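Local atomic coordinates of putative hyaluronoglucosaminidase (Clostridium perfringens, PDB entry 6PWI), a protein that probably cleaves N-acetylhexosamine residues from glycans, as a secreted glycoside hydrolase of family 84. Residues T51-F60 / E85-F96; E510-L520 / I564-K572. All blocks are in the same frame, centred on the assembly; numbering follows the deposited sequence.

Interaction 1: residues T51-F60 / E85-F96; sequences TLGTDANVVF and ESNEIKEDKTNF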
# COMPACT_ATOMS: atom_id res chain seq x y z
N THR A 51 7.25 5.62 33.66
CA THR A 51 6.84 7.01 33.47
C THR A 51 7.86 7.71 32.57
O THR A 51 9.06 7.62 32.81
CB THR A 51 6.63 7.73 34.81
OG1 THR A 51 5.77 6.93 35.62
CG2 THR A 51 6.01 9.11 34.65
N LEU A 52 7.35 8.40 31.55
CA LEU A 52 8.19 9.17 30.64
C LEU A 52 8.46 10.53 31.26
O LEU A 52 7.54 11.17 31.77
CB LEU A 52 7.48 9.33 29.29
CG LEU A 52 7.19 8.04 28.53
CD1 LEU A 52 6.45 8.35 27.24
CD2 LEU A 52 8.48 7.29 28.22
N GLY A 53 9.72 10.97 31.19
CA GLY A 53 10.13 12.27 31.70
C GLY A 53 9.95 13.36 30.66
O GLY A 53 9.74 13.07 29.48
N THR A 54 10.04 14.62 31.10
CA THR A 54 9.96 15.77 30.22
C THR A 54 11.29 15.94 29.48
O THR A 54 11.32 16.42 28.35
CB THR A 54 9.59 17.04 31.00
OG1 THR A 54 8.32 16.79 31.60
CG2 THR A 54 9.49 18.28 30.14
N ASP A 55 12.38 15.54 30.16
CA ASP A 55 13.72 15.66 29.61
C ASP A 55 14.37 14.28 29.56
O ASP A 55 14.44 13.59 30.58
CB ASP A 55 14.55 16.71 30.36
CG ASP A 55 14.03 18.13 30.19
OD1 ASP A 55 13.37 18.63 31.13
OD2 ASP A 55 14.29 18.74 29.12
N ALA A 56 14.85 13.91 28.37
CA ALA A 56 15.38 12.57 28.12
C ALA A 56 16.82 12.64 27.63
O ALA A 56 17.25 13.62 27.03
CB ALA A 56 14.49 11.84 27.13
N ASN A 57 17.55 11.56 27.93
CA ASN A 57 18.89 11.33 27.42
C ASN A 57 18.79 10.39 26.22
O ASN A 57 18.12 9.36 26.30
CB ASN A 57 19.82 10.75 28.50
CG ASN A 57 21.19 10.37 27.98
OD1 ASN A 57 21.92 11.21 27.46
ND2 ASN A 57 21.55 9.10 28.11
N VAL A 58 19.47 10.76 25.13
CA VAL A 58 19.44 10.05 23.87
C VAL A 58 20.86 9.60 23.52
O VAL A 58 21.78 10.42 23.47
CB VAL A 58 18.87 10.95 22.76
CG1 VAL A 58 18.99 10.30 21.40
CG2 VAL A 58 17.44 11.35 23.05
N VAL A 59 21.02 8.30 23.26
CA VAL A 59 22.29 7.72 22.89
C VAL A 59 22.15 7.04 21.53
O VAL A 59 21.43 6.06 21.41
CB VAL A 59 22.77 6.71 23.95
CG1 VAL A 59 24.11 6.08 23.59
CG2 VAL A 59 22.80 7.33 25.34
N PHE A 60 22.83 7.58 20.51
CA PHE A 60 22.90 6.93 19.22
C PHE A 60 24.29 6.32 19.02
O PHE A 60 25.30 6.99 19.21
CB PHE A 60 22.74 7.94 18.07
CG PHE A 60 21.47 8.75 18.06
CD1 PHE A 60 20.23 8.15 17.87
CD2 PHE A 60 21.51 10.13 18.19
CE1 PHE A 60 19.07 8.90 17.84
CE2 PHE A 60 20.35 10.89 18.15
CZ PHE A 60 19.14 10.27 17.98
N GLU A 85 21.78 14.81 23.97
CA GLU A 85 22.49 13.66 23.46
C GLU A 85 23.73 13.41 24.32
O GLU A 85 24.41 14.36 24.70
CB GLU A 85 22.84 13.85 21.98
CG GLU A 85 23.20 12.55 21.28
CD GLU A 85 23.52 12.69 19.80
OE1 GLU A 85 23.01 13.64 19.17
OE2 GLU A 85 24.28 11.84 19.27
N SER A 86 24.01 12.14 24.63
CA SER A 86 25.18 11.75 25.40
C SER A 86 25.65 10.36 24.96
O SER A 86 25.14 9.82 23.99
CB SER A 86 24.89 11.79 26.88
OG SER A 86 24.55 10.50 27.37
N ASN A 87 26.61 9.79 25.70
CA ASN A 87 27.22 8.53 25.30
C ASN A 87 27.01 7.45 26.36
O ASN A 87 27.61 6.38 26.25
CB ASN A 87 28.69 8.71 24.91
CG ASN A 87 29.19 7.62 23.99
OD1 ASN A 87 28.50 7.21 23.05
ND2 ASN A 87 30.40 7.14 24.23
N GLU A 88 26.15 7.71 27.35
CA GLU A 88 25.94 6.75 28.43
C GLU A 88 24.51 6.85 28.95
O GLU A 88 23.82 7.84 28.74
CB GLU A 88 26.94 6.99 29.56
CG GLU A 88 26.81 8.36 30.22
CD GLU A 88 27.69 8.65 31.42
OE1 GLU A 88 28.61 7.84 31.70
OE2 GLU A 88 27.46 9.69 32.09
N ILE A 89 24.08 5.79 29.66
CA ILE A 89 22.82 5.79 30.38
C ILE A 89 22.93 6.76 31.56
O ILE A 89 23.82 6.62 32.39
CB ILE A 89 22.47 4.36 30.86
CG1 ILE A 89 22.33 3.38 29.70
CG2 ILE A 89 21.23 4.36 31.75
CD1 ILE A 89 22.27 1.93 30.12
N LYS A 90 22.02 7.73 31.62
CA LYS A 90 21.86 8.58 32.80
C LYS A 90 20.81 7.96 33.72
O LYS A 90 19.68 7.72 33.30
CB LYS A 90 21.44 10.00 32.40
CG LYS A 90 22.31 10.69 31.37
CD LYS A 90 23.76 10.77 31.75
CE LYS A 90 24.54 11.66 30.80
NZ LYS A 90 25.89 11.98 31.33
N GLU A 91 21.19 7.73 34.99
CA GLU A 91 20.35 7.02 35.94
C GLU A 91 19.16 7.88 36.36
O GLU A 91 18.13 7.35 36.77
CB GLU A 91 21.18 6.55 37.14
N ASP A 92 19.29 9.21 36.22
CA ASP A 92 18.29 10.14 36.73
C ASP A 92 17.19 10.43 35.71
O ASP A 92 16.13 10.91 36.10
CB ASP A 92 18.95 11.42 37.27
CG ASP A 92 19.79 12.17 36.24
OD1 ASP A 92 20.71 11.55 35.66
OD2 ASP A 92 19.51 13.37 36.01
N LYS A 93 17.43 10.16 34.42
CA LYS A 93 16.53 10.56 33.35
C LYS A 93 15.93 9.34 32.65
O LYS A 93 16.29 8.21 32.94
CB LYS A 93 17.26 11.41 32.31
CG LYS A 93 17.70 12.80 32.73
CD LYS A 93 18.55 13.47 31.66
CE LYS A 93 19.05 14.85 32.03
NZ LYS A 93 17.94 15.81 32.19
N THR A 94 14.99 9.61 31.72
CA THR A 94 14.55 8.63 30.73
C THR A 94 15.60 8.53 29.63
O THR A 94 16.13 9.55 29.18
CB THR A 94 13.20 9.03 30.10
OG1 THR A 94 12.22 9.28 31.11
CG2 THR A 94 12.66 7.99 29.15
N ASN A 95 15.88 7.30 29.18
CA ASN A 95 16.94 7.01 28.23
C ASN A 95 16.36 6.39 26.95
O ASN A 95 15.58 5.45 27.01
CB ASN A 95 18.00 6.10 28.84
CG ASN A 95 18.84 6.76 29.92
OD1 ASN A 95 19.87 7.37 29.63
ND2 ASN A 95 18.42 6.62 31.17
N PHE A 96 16.78 6.93 25.79
CA PHE A 96 16.54 6.31 24.50
C PHE A 96 17.87 5.89 23.89
O PHE A 96 18.69 6.75 23.57
CB PHE A 96 15.83 7.29 23.56
CG PHE A 96 14.44 7.66 24.00
CD1 PHE A 96 13.33 7.01 23.48
CD2 PHE A 96 14.24 8.64 24.97
CE1 PHE A 96 12.06 7.34 23.91
CE2 PHE A 96 12.96 8.96 25.40
CZ PHE A 96 11.87 8.31 24.86

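Interaction 2: residues E510-L520 / I564-K572; sequences ESVLDYSKVIL and INSAVAFEK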
# COMPACT_ATOMS: atom_id res chain seq x y z
N GLU A 510 -44.89 -10.54 2.05
CA GLU A 510 -44.94 -10.50 3.50
C GLU A 510 -44.87 -9.03 3.92
O GLU A 510 -44.61 -8.16 3.10
CB GLU A 510 -43.78 -11.29 4.11
CG GLU A 510 -43.75 -12.74 3.68
CD GLU A 510 -42.56 -13.53 4.20
OE1 GLU A 510 -41.78 -12.98 5.00
OE2 GLU A 510 -42.42 -14.71 3.81
N SER A 511 -45.12 -8.76 5.20
CA SER A 511 -45.04 -7.40 5.71
C SER A 511 -43.60 -6.91 5.67
O SER A 511 -42.67 -7.67 5.96
CB SER A 511 -45.61 -7.33 7.10
OG SER A 511 -45.86 -5.98 7.45
N VAL A 512 -43.41 -5.64 5.28
CA VAL A 512 -42.08 -5.05 5.27
C VAL A 512 -42.01 -3.90 6.28
O VAL A 512 -41.00 -3.22 6.35
CB VAL A 512 -41.65 -4.59 3.86
CG1 VAL A 512 -41.77 -5.69 2.82
CG2 VAL A 512 -42.39 -3.34 3.41
N LEU A 513 -43.08 -3.69 7.05
CA LEU A 513 -43.17 -2.54 7.94
C LEU A 513 -42.04 -2.55 8.97
O LEU A 513 -41.39 -1.53 9.20
CB LEU A 513 -44.55 -2.51 8.61
CG LEU A 513 -45.73 -2.16 7.71
CD1 LEU A 513 -46.98 -1.90 8.54
CD2 LEU A 513 -45.43 -0.96 6.82
N ASP A 514 -41.78 -3.71 9.59
CA ASP A 514 -40.81 -3.78 10.67
C ASP A 514 -39.39 -3.83 10.13
O ASP A 514 -38.48 -3.19 10.66
CB ASP A 514 -41.10 -4.97 11.58
CG ASP A 514 -42.17 -4.63 12.60
OD1 ASP A 514 -41.90 -3.74 13.46
OD2 ASP A 514 -43.27 -5.23 12.50
N TYR A 515 -39.18 -4.63 9.08
CA TYR A 515 -37.83 -4.79 8.59
C TYR A 515 -37.36 -3.48 7.96
O TYR A 515 -36.16 -3.20 7.97
CB TYR A 515 -37.71 -6.04 7.73
CG TYR A 515 -36.30 -6.56 7.63
CD1 TYR A 515 -35.65 -7.05 8.75
CD2 TYR A 515 -35.60 -6.52 6.44
CE1 TYR A 515 -34.35 -7.51 8.68
CE2 TYR A 515 -34.30 -6.98 6.35
CZ TYR A 515 -33.67 -7.48 7.48
OH TYR A 515 -32.38 -7.93 7.40
N SER A 516 -38.30 -2.67 7.47
CA SER A 516 -37.94 -1.44 6.78
C SER A 516 -37.18 -0.51 7.72
O SER A 516 -36.29 0.22 7.28
CB SER A 516 -39.14 -0.77 6.17
OG SER A 516 -39.86 -0.02 7.13
N LYS A 517 -37.51 -0.55 9.01
CA LYS A 517 -36.79 0.23 10.02
C LYS A 517 -35.31 -0.17 10.02
O LYS A 517 -34.44 0.70 10.03
CB LYS A 517 -37.40 0.01 11.41
CG LYS A 517 -38.84 0.46 11.61
CD LYS A 517 -39.06 1.94 11.43
CE LYS A 517 -39.98 2.51 12.49
NZ LYS A 517 -40.62 3.78 12.05
N VAL A 518 -35.05 -1.48 10.01
CA VAL A 518 -33.70 -2.02 10.07
C VAL A 518 -32.90 -1.51 8.87
O VAL A 518 -31.78 -1.02 9.05
CB VAL A 518 -33.72 -3.56 10.13
CG1 VAL A 518 -32.31 -4.16 10.08
CG2 VAL A 518 -34.47 -4.07 11.35
N ILE A 519 -33.47 -1.61 7.67
CA ILE A 519 -32.73 -1.34 6.45
C ILE A 519 -32.61 0.16 6.22
O ILE A 519 -31.63 0.61 5.62
CB ILE A 519 -33.31 -2.10 5.24
CG1 ILE A 519 -32.40 -1.98 4.01
CG2 ILE A 519 -34.74 -1.67 4.95
CD1 ILE A 519 -32.44 -3.18 3.09
N LEU A 520 -33.61 0.94 6.69
CA LEU A 520 -33.56 2.39 6.61
C LEU A 520 -32.48 2.93 7.55
O LEU A 520 -31.85 3.94 7.25
CB LEU A 520 -34.93 3.00 6.92
CG LEU A 520 -35.94 3.03 5.77
CD1 LEU A 520 -37.33 3.44 6.25
CD2 LEU A 520 -35.49 3.97 4.65
N ILE A 564 -37.70 2.35 -0.68
CA ILE A 564 -38.17 1.73 0.54
C ILE A 564 -39.38 2.50 1.07
O ILE A 564 -40.35 1.89 1.52
CB ILE A 564 -37.06 1.61 1.60
CG1 ILE A 564 -35.93 0.70 1.11
CG2 ILE A 564 -37.64 1.13 2.92
CD1 ILE A 564 -34.62 0.90 1.85
N ASN A 565 -39.33 3.83 1.00
CA ASN A 565 -40.44 4.62 1.52
C ASN A 565 -41.70 4.34 0.69
O ASN A 565 -42.78 4.24 1.24
CB ASN A 565 -40.12 6.11 1.65
CG ASN A 565 -39.36 6.43 2.92
OD1 ASN A 565 -39.41 5.70 3.91
ND2 ASN A 565 -38.64 7.54 2.91
N SER A 566 -41.51 4.15 -0.62
CA SER A 566 -42.60 3.89 -1.55
C SER A 566 -43.25 2.54 -1.22
O SER A 566 -44.48 2.45 -1.17
CB SER A 566 -42.10 3.93 -2.96
OG SER A 566 -43.11 3.55 -3.87
N ALA A 567 -42.43 1.52 -1.00
CA ALA A 567 -42.92 0.18 -0.70
C ALA A 567 -43.74 0.20 0.59
O ALA A 567 -44.79 -0.43 0.65
CB ALA A 567 -41.77 -0.80 -0.61
N VAL A 568 -43.25 0.94 1.60
CA VAL A 568 -43.92 1.08 2.88
C VAL A 568 -45.27 1.76 2.70
O VAL A 568 -46.29 1.24 3.14
CB VAL A 568 -43.04 1.80 3.93
CG1 VAL A 568 -43.83 2.19 5.16
CG2 VAL A 568 -41.83 0.96 4.32
N ALA A 569 -45.28 2.93 2.04
CA ALA A 569 -46.51 3.67 1.78
C ALA A 569 -47.52 2.78 1.07
O ALA A 569 -48.72 2.85 1.35
CB ALA A 569 -46.21 4.92 0.99
N PHE A 570 -47.03 1.94 0.16
CA PHE A 570 -47.89 1.06 -0.61
C PHE A 570 -48.56 0.03 0.30
O PHE A 570 -49.73 -0.30 0.10
CB PHE A 570 -47.11 0.37 -1.72
CG PHE A 570 -47.99 -0.42 -2.66
CD1 PHE A 570 -48.48 0.16 -3.82
CD2 PHE A 570 -48.33 -1.74 -2.38
CE1 PHE A 570 -49.29 -0.56 -4.69
CE2 PHE A 570 -49.13 -2.46 -3.25
CZ PHE A 570 -49.62 -1.87 -4.40
N GLU A 571 -47.82 -0.51 1.27
CA GLU A 571 -48.39 -1.53 2.13
C GLU A 571 -49.48 -0.89 3.00
O GLU A 571 -50.55 -1.47 3.19
CB GLU A 571 -47.30 -2.23 2.93
CG GLU A 571 -47.79 -3.42 3.71
CD GLU A 571 -46.72 -4.16 4.50
OE1 GLU A 571 -45.67 -4.51 3.91
OE2 GLU A 571 -46.93 -4.38 5.71
N LYS A 572 -49.20 0.33 3.48
CA LYS A 572 -50.09 1.06 4.37
C LYS A 572 -51.30 1.58 3.61
O LYS A 572 -52.27 2.01 4.22
CB LYS A 572 -49.34 2.25 4.98
CG LYS A 572 -48.29 1.90 6.03
CD LYS A 572 -47.51 3.11 6.46
CE LYS A 572 -46.91 2.99 7.84
NZ LYS A 572 -46.07 4.16 8.15

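Interaction 1: residues T51-F60 / E85-F96
The carboxamide of N57 reaches from strand 55-60 into the loop that leads from E85 to strand 94-96 and is held there at both ends. With CG of N57 anti to the backbone N (chi1 175°), the K90 chain crosses the amide at about a right angle, its CG 3.6 Å from N57 CG. N57 ND2 gives a nearly straight bond to N95 OD1 at 2.9 Å, although the two amide planes stand 83° apart; N95 OD1 lies in the plane of the donor amide and also accepts from K90 N. A second, weak bond runs from ND2 to E88 O. On the acceptor side, S86 OG donates to N57 OD1 at 2.7 Å and, in an ST turn, receives E88 N, which fixes the serine hydroxyl. Strand 55-60 runs parallel to 82-85 on one edge and to 94-100 on the other, part of the mixed sheet of the N-terminal, family 20 domain 2-like part. On the sheet face bearing A56, V58 and F96, A56 CB meets the edge of the F96 ring, 3.7 Å from CE2, while L72 and L76 of helix 66-78 cover V58 and F96. T94 OG1, beside its own backbone N, accepts from G53 N at 3.0 Å.

Interaction 2: residues E510-L520 / I564-K572
E571 turns its carboxylate toward S511 and V512 and divides it between two donors. OE2 accepts from S511 OG at 2.6 Å and OE1 from the backbone N of V512 at 2.9 Å, the latter with an N-H...O angle of 158°. Both oxygens use their syn lone pairs, so two adjacent residues grip the carboxylate as a bidentate pair and limit its rotation. An extended chain with CG anti to the backbone N (chi1 -173°) carries it across from helix 564-572. The same carboxylate is bordered by carbon from L513 and from V512 CG2. These bonds hold the S511-V512 backbone against helix 564-572; S511 O is taken by R505, and E510 forms its salt bridge with R504, both from helix 496-507.

The two helices belong to the largely helical C-terminal part of the chain, and here they pack nearly antiparallel at 165°, with their axes 10.4 Å apart. Beyond the carboxylate the interface becomes mainly apolar, beginning with L513 CD2 against V568 CG1. S516 CB is directed at helix 564-572, while its OG turns back to donate to L513 O at 3.0 Å, from above the carbonyl plane; the hydroxyl proton is thus used within its own segment, and the serine CB and OG rest on V568 CG2. Farther along, L520 and I564 lie side by side, running in opposite senses, CG to CG2 at 3.8 Å, and I519 CG2 meets I564 CD1. F616 and L620 of helix 613-623 extend this apolar layer, touching I519 and I564 respectively.

How the interactions relate
Interaction 1 and interaction 2 share no elements: their centres lie about 65 Å apart, with nearest atoms about 43 Å apart, in the N-terminal sheet domain and the helical region beyond the barrel. Neither lies at the predicted catalytic aspartate, D299. Both are partly buried: about half of the touching residues are buried in interaction 1, a third in interaction 2. The chemistry follows the fold. In 51-60 with 85-96, backbone bonds join parallel strands and a buried neutral amide holds the connecting loop; in 510-520 with 564-572, apart from V512 N, which donates to the glutamate, side chains make the contact, and a carboxylate, presumably charged, holds S511 and V512.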